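Local atomic coordinates of probable transcriptional regulator (PDB entry 2FBI), a protein that probably binds DNA as a dimeric transcriptional regulator of the MarR family, through a winged helix-turn-helix domain. Residues A72-R76 against D77-R81; N135-K138 against K139-P142. One frame throughout, in Å; residues are numbered along the deposited sequence.

Both interactions lie where a helix gives way to what follows, and they come in series along the chain. Interaction 1 (72-76 with 77-81) closes helix 64-76 and turns the chain into strand 80-85 of the small antiparallel sheet, within the winged helix-turn-helix region. Interaction 2 (135-138 with 139-142) carries the last helix, 124-138, into the C-terminal tail, which lies against the second subunit. Their centres are 32 Å apart, on opposite sides of the chain's centre, and the nearest atoms are about 20 Å from each other. The two sites share no helix or strand: one belongs to the probable DNA-binding part, the other to the dimer interface, as expected of a MarR-type regulator.

Interaction 1: residues A72-R76 against D77-R81; sequences ARLER and DGIVR
Leu74 O receives Ile79 N at 2.9 Å, and Glu75 O receives Gly78 N from above its carbonyl plane, in the Schellman motif that ends helix 64-76 and leads into the winged-helix sheet. Asp77 N still makes a helical bond to Arg73 O (2.9 Å), and Val80 N adds a weak bond to Leu74 O. Gly78 has positive phi (73°), a region that glycine, lacking a CB, enters at little cost.

The apolar contacts lie between the helix and the strand. Leu74 CD2 rests on Ile79 CB, while Leu74 CB meets Val80 CG2 at 3.8 Å; the branched side chains bridge the two elements, a fitting place since all three are buried, and helix 36-48 covers Leu74 and Val80.

Charges gather where Arg73 and Arg76 are exposed, a rim that suits long charged chains. With chi1 at -66°, Asp77 places its carboxylate beside its own backbone N, within reach of both arginines. Its two oxygens are divided between them, Arg76 NE making a long salt bridge to OD1. The closer one joins Arg73 NE to Asp77 OD2 at 3.2 Å, with the guanidinium and carboxylate planes 63° apart.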
# COMPACT_ATOMS: atom_id res chain seq x y z
N ALA A 72 12.63 16.70 -2.67
CA ALA A 72 12.99 18.11 -2.46
C ALA A 72 12.88 18.53 -0.99
O ALA A 72 13.71 19.32 -0.51
CB ALA A 72 12.16 19.09 -3.38
N ARG A 73 11.88 18.01 -0.28
CA ARG A 73 11.74 18.20 1.15
C ARG A 73 12.95 17.62 1.92
O ARG A 73 13.55 18.32 2.74
CB ARG A 73 10.45 17.54 1.66
CG ARG A 73 9.77 18.28 2.81
CD ARG A 73 10.43 18.01 4.14
NE ARG A 73 9.67 18.44 5.33
CZ ARG A 73 8.45 18.01 5.69
NH1 ARG A 73 7.74 17.17 4.92
NH2 ARG A 73 7.91 18.45 6.81
N LEU A 74 13.31 16.36 1.62
CA LEU A 74 14.37 15.66 2.32
C LEU A 74 15.68 16.29 2.00
O LEU A 74 16.55 16.43 2.87
CB LEU A 74 14.40 14.19 1.94
CG LEU A 74 13.37 13.25 2.53
CD1 LEU A 74 13.65 11.89 1.88
CD2 LEU A 74 13.44 13.14 4.08
N GLU A 75 15.84 16.70 0.75
CA GLU A 75 17.00 17.48 0.37
C GLU A 75 17.06 18.85 1.14
O GLU A 75 18.14 19.27 1.60
CB GLU A 75 16.99 17.67 -1.12
CG GLU A 75 18.17 18.41 -1.68
CD GLU A 75 17.99 18.67 -3.18
OE1 GLU A 75 16.92 19.21 -3.58
OE2 GLU A 75 18.90 18.33 -3.95
N ARG A 76 15.91 19.50 1.28
CA ARG A 76 15.85 20.81 1.97
C ARG A 76 16.22 20.67 3.46
O ARG A 76 16.82 21.58 4.06
CB ARG A 76 14.47 21.46 1.79
CG ARG A 76 14.27 22.86 2.45
CD ARG A 76 12.78 23.23 2.51
NE ARG A 76 12.07 22.55 3.61
CZ ARG A 76 10.83 22.01 3.53
NH1 ARG A 76 10.28 21.42 4.60
NH2 ARG A 76 10.13 22.04 2.38
N ASP A 77 15.88 19.51 4.03
CA ASP A 77 16.16 19.18 5.43
C ASP A 77 17.54 18.60 5.70
O ASP A 77 17.83 18.25 6.82
CB ASP A 77 15.07 18.27 6.00
CG ASP A 77 13.75 18.98 6.08
OD1 ASP A 77 13.75 20.22 5.95
OD2 ASP A 77 12.72 18.31 6.29
N GLY A 78 18.37 18.52 4.68
CA GLY A 78 19.68 17.97 4.83
C GLY A 78 19.78 16.45 4.99
O GLY A 78 20.85 15.95 5.36
N ILE A 79 18.69 15.71 4.71
CA ILE A 79 18.63 14.24 4.85
C ILE A 79 19.23 13.46 3.66
O ILE A 79 19.95 12.44 3.84
CB ILE A 79 17.20 13.76 5.12
CG1 ILE A 79 16.57 14.50 6.30
CG2 ILE A 79 17.14 12.23 5.29
CD1 ILE A 79 17.25 14.30 7.61
N VAL A 80 18.93 13.94 2.45
CA VAL A 80 19.51 13.36 1.24
C VAL A 80 20.27 14.42 0.41
O VAL A 80 20.04 15.60 0.56
CB VAL A 80 18.38 12.69 0.39
CG1 VAL A 80 17.57 11.69 1.23
CG2 VAL A 80 17.46 13.79 -0.27
N ARG A 81 21.18 13.95 -0.44
CA ARG A 81 21.89 14.70 -1.47
C ARG A 81 21.50 14.15 -2.87
O ARG A 81 21.34 12.94 -3.03
CB ARG A 81 23.40 14.49 -1.28
CG ARG A 81 24.33 15.28 -2.25
CD ARG A 81 25.79 14.80 -2.10
NE ARG A 81 26.15 14.95 -0.71
CZ ARG A 81 26.33 16.12 -0.11
NH1 ARG A 81 26.27 17.24 -0.83
NH2 ARG A 81 26.61 16.19 1.21

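Interaction 2: residues N135-K138 against K139-P142; sequences NELK and KIKP
From Glu136 to Lys141 the backbone leaves helix 124-138 through three successive i to i+3 hydrogen bonds, the last closing a type I beta turn from Lys138 to Lys141. Lys139 N binds Glu136 O at 3.0 Å; Ile140 N binds Leu137 O and Lys141 N binds Lys138 O at somewhat greater length. In each the donor stands well above the carbonyl plane, a geometry associated with tightened, 3-10-like turns where a helix runs out.

The apolar part of the contact belongs to Leu137 and Ile140, three residues apart. Leu137 CD1 meets Ile140 CD1 at 3.7 Å, the two side chains slanting across one another. Ile140 puts CG1 between its backbone N and carbonyl carbon (chi1 79°), which brings that carbon to 3.2 Å from Leu137 O. Apolar branched chains suit this side, which the second subunit covers through its Leu130 and Phe24.

The lysines use their aliphatic parts near the backbone. Lys139 lays CG 3.3 Å from Asn135 O, and its CB lies 3.4 Å from Glu136 O, so methylenes line the carbonyl end of the helix. Lys139 NZ and Glu136 OE2 remain 5.3 Å apart; their charged atoms do not touch, so any attraction is probably weak. A long polar chain fits the exposed position of Lys139.

The surroundings belong largely to the second subunit. Leu137 packs on Leu130 of the second subunit and Ile140 on its Phe24, while Glu136 forms a salt bridge with Lys126 of that subunit. Lys138 NZ is hydrogen-bonded to Gln16 of the second subunit, and Ile140 O to its Arg121, so the end of helix 124-138 and the following tail are set against helices 10-22, 98-122 and 124-138 of the partner.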
# COMPACT_ATOMS: atom_id res chain seq x y z
N ASN A 135 8.34 -12.35 0.37
CA ASN A 135 9.54 -12.33 -0.45
C ASN A 135 9.37 -13.19 -1.72
O ASN A 135 9.75 -12.77 -2.81
CB ASN A 135 10.78 -12.65 0.40
CG ASN A 135 11.29 -11.41 1.16
OD1 ASN A 135 11.14 -10.25 0.68
ND2 ASN A 135 11.91 -11.63 2.34
N GLU A 136 8.67 -14.31 -1.57
CA GLU A 136 8.31 -15.20 -2.67
C GLU A 136 7.29 -14.58 -3.62
O GLU A 136 7.41 -14.73 -4.86
CB GLU A 136 7.72 -16.49 -2.11
CG GLU A 136 8.37 -17.78 -2.55
CD GLU A 136 8.56 -18.74 -1.38
OE1 GLU A 136 7.55 -19.33 -0.90
OE2 GLU A 136 9.72 -18.92 -0.93
N LEU A 137 6.26 -13.92 -3.07
CA LEU A 137 5.26 -13.25 -3.90
C LEU A 137 5.86 -12.16 -4.80
O LEU A 137 5.37 -11.93 -5.88
CB LEU A 137 4.10 -12.65 -3.05
CG LEU A 137 2.88 -12.08 -3.79
CD1 LEU A 137 2.22 -13.14 -4.68
CD2 LEU A 137 1.86 -11.58 -2.78
N LYS A 138 6.85 -11.46 -4.31
CA LYS A 138 7.49 -10.42 -5.09
C LYS A 138 8.16 -11.03 -6.33
O LYS A 138 8.23 -10.38 -7.36
CB LYS A 138 8.53 -9.67 -4.27
CG LYS A 138 8.00 -9.10 -2.95
CD LYS A 138 8.80 -7.96 -2.50
CE LYS A 138 10.24 -7.99 -2.99
NZ LYS A 138 11.11 -7.19 -2.09
N LYS A 139 8.57 -12.28 -6.23
CA LYS A 139 9.30 -12.97 -7.30
C LYS A 139 8.36 -13.41 -8.43
O LYS A 139 8.83 -13.85 -9.50
CB LYS A 139 10.13 -14.11 -6.73
CG LYS A 139 11.10 -13.66 -5.65
CD LYS A 139 12.48 -14.25 -5.82
CE LYS A 139 13.15 -14.63 -4.48
NZ LYS A 139 12.85 -16.07 -4.07
N ILE A 140 7.05 -13.27 -8.24
CA ILE A 140 6.11 -13.58 -9.31
C ILE A 140 5.95 -12.45 -10.29
O ILE A 140 5.32 -12.64 -11.33
CB ILE A 140 4.70 -14.14 -8.84
CG1 ILE A 140 3.75 -13.04 -8.36
CG2 ILE A 140 4.85 -15.31 -7.85
CD1 ILE A 140 2.27 -13.49 -8.32
N LYS A 141 6.50 -11.28 -9.98
CA LYS A 141 6.41 -10.15 -10.91
C LYS A 141 7.05 -10.52 -12.25
O LYS A 141 8.24 -10.88 -12.29
CB LYS A 141 7.08 -8.90 -10.35
CG LYS A 141 6.69 -7.65 -11.11
CD LYS A 141 7.11 -6.39 -10.36
CE LYS A 141 6.71 -5.15 -11.15
NZ LYS A 141 6.86 -3.89 -10.36
N PRO A 142 6.24 -10.42 -13.34
CA PRO A 142 6.57 -10.77 -14.73
C PRO A 142 7.88 -10.10 -15.14
O PRO A 142 8.89 -10.77 -15.43
CB PRO A 142 5.40 -10.18 -15.53
CG PRO A 142 4.26 -10.11 -14.56
CD PRO A 142 4.86 -9.93 -13.20
OXT PRO A 142 7.93 -8.84 -15.12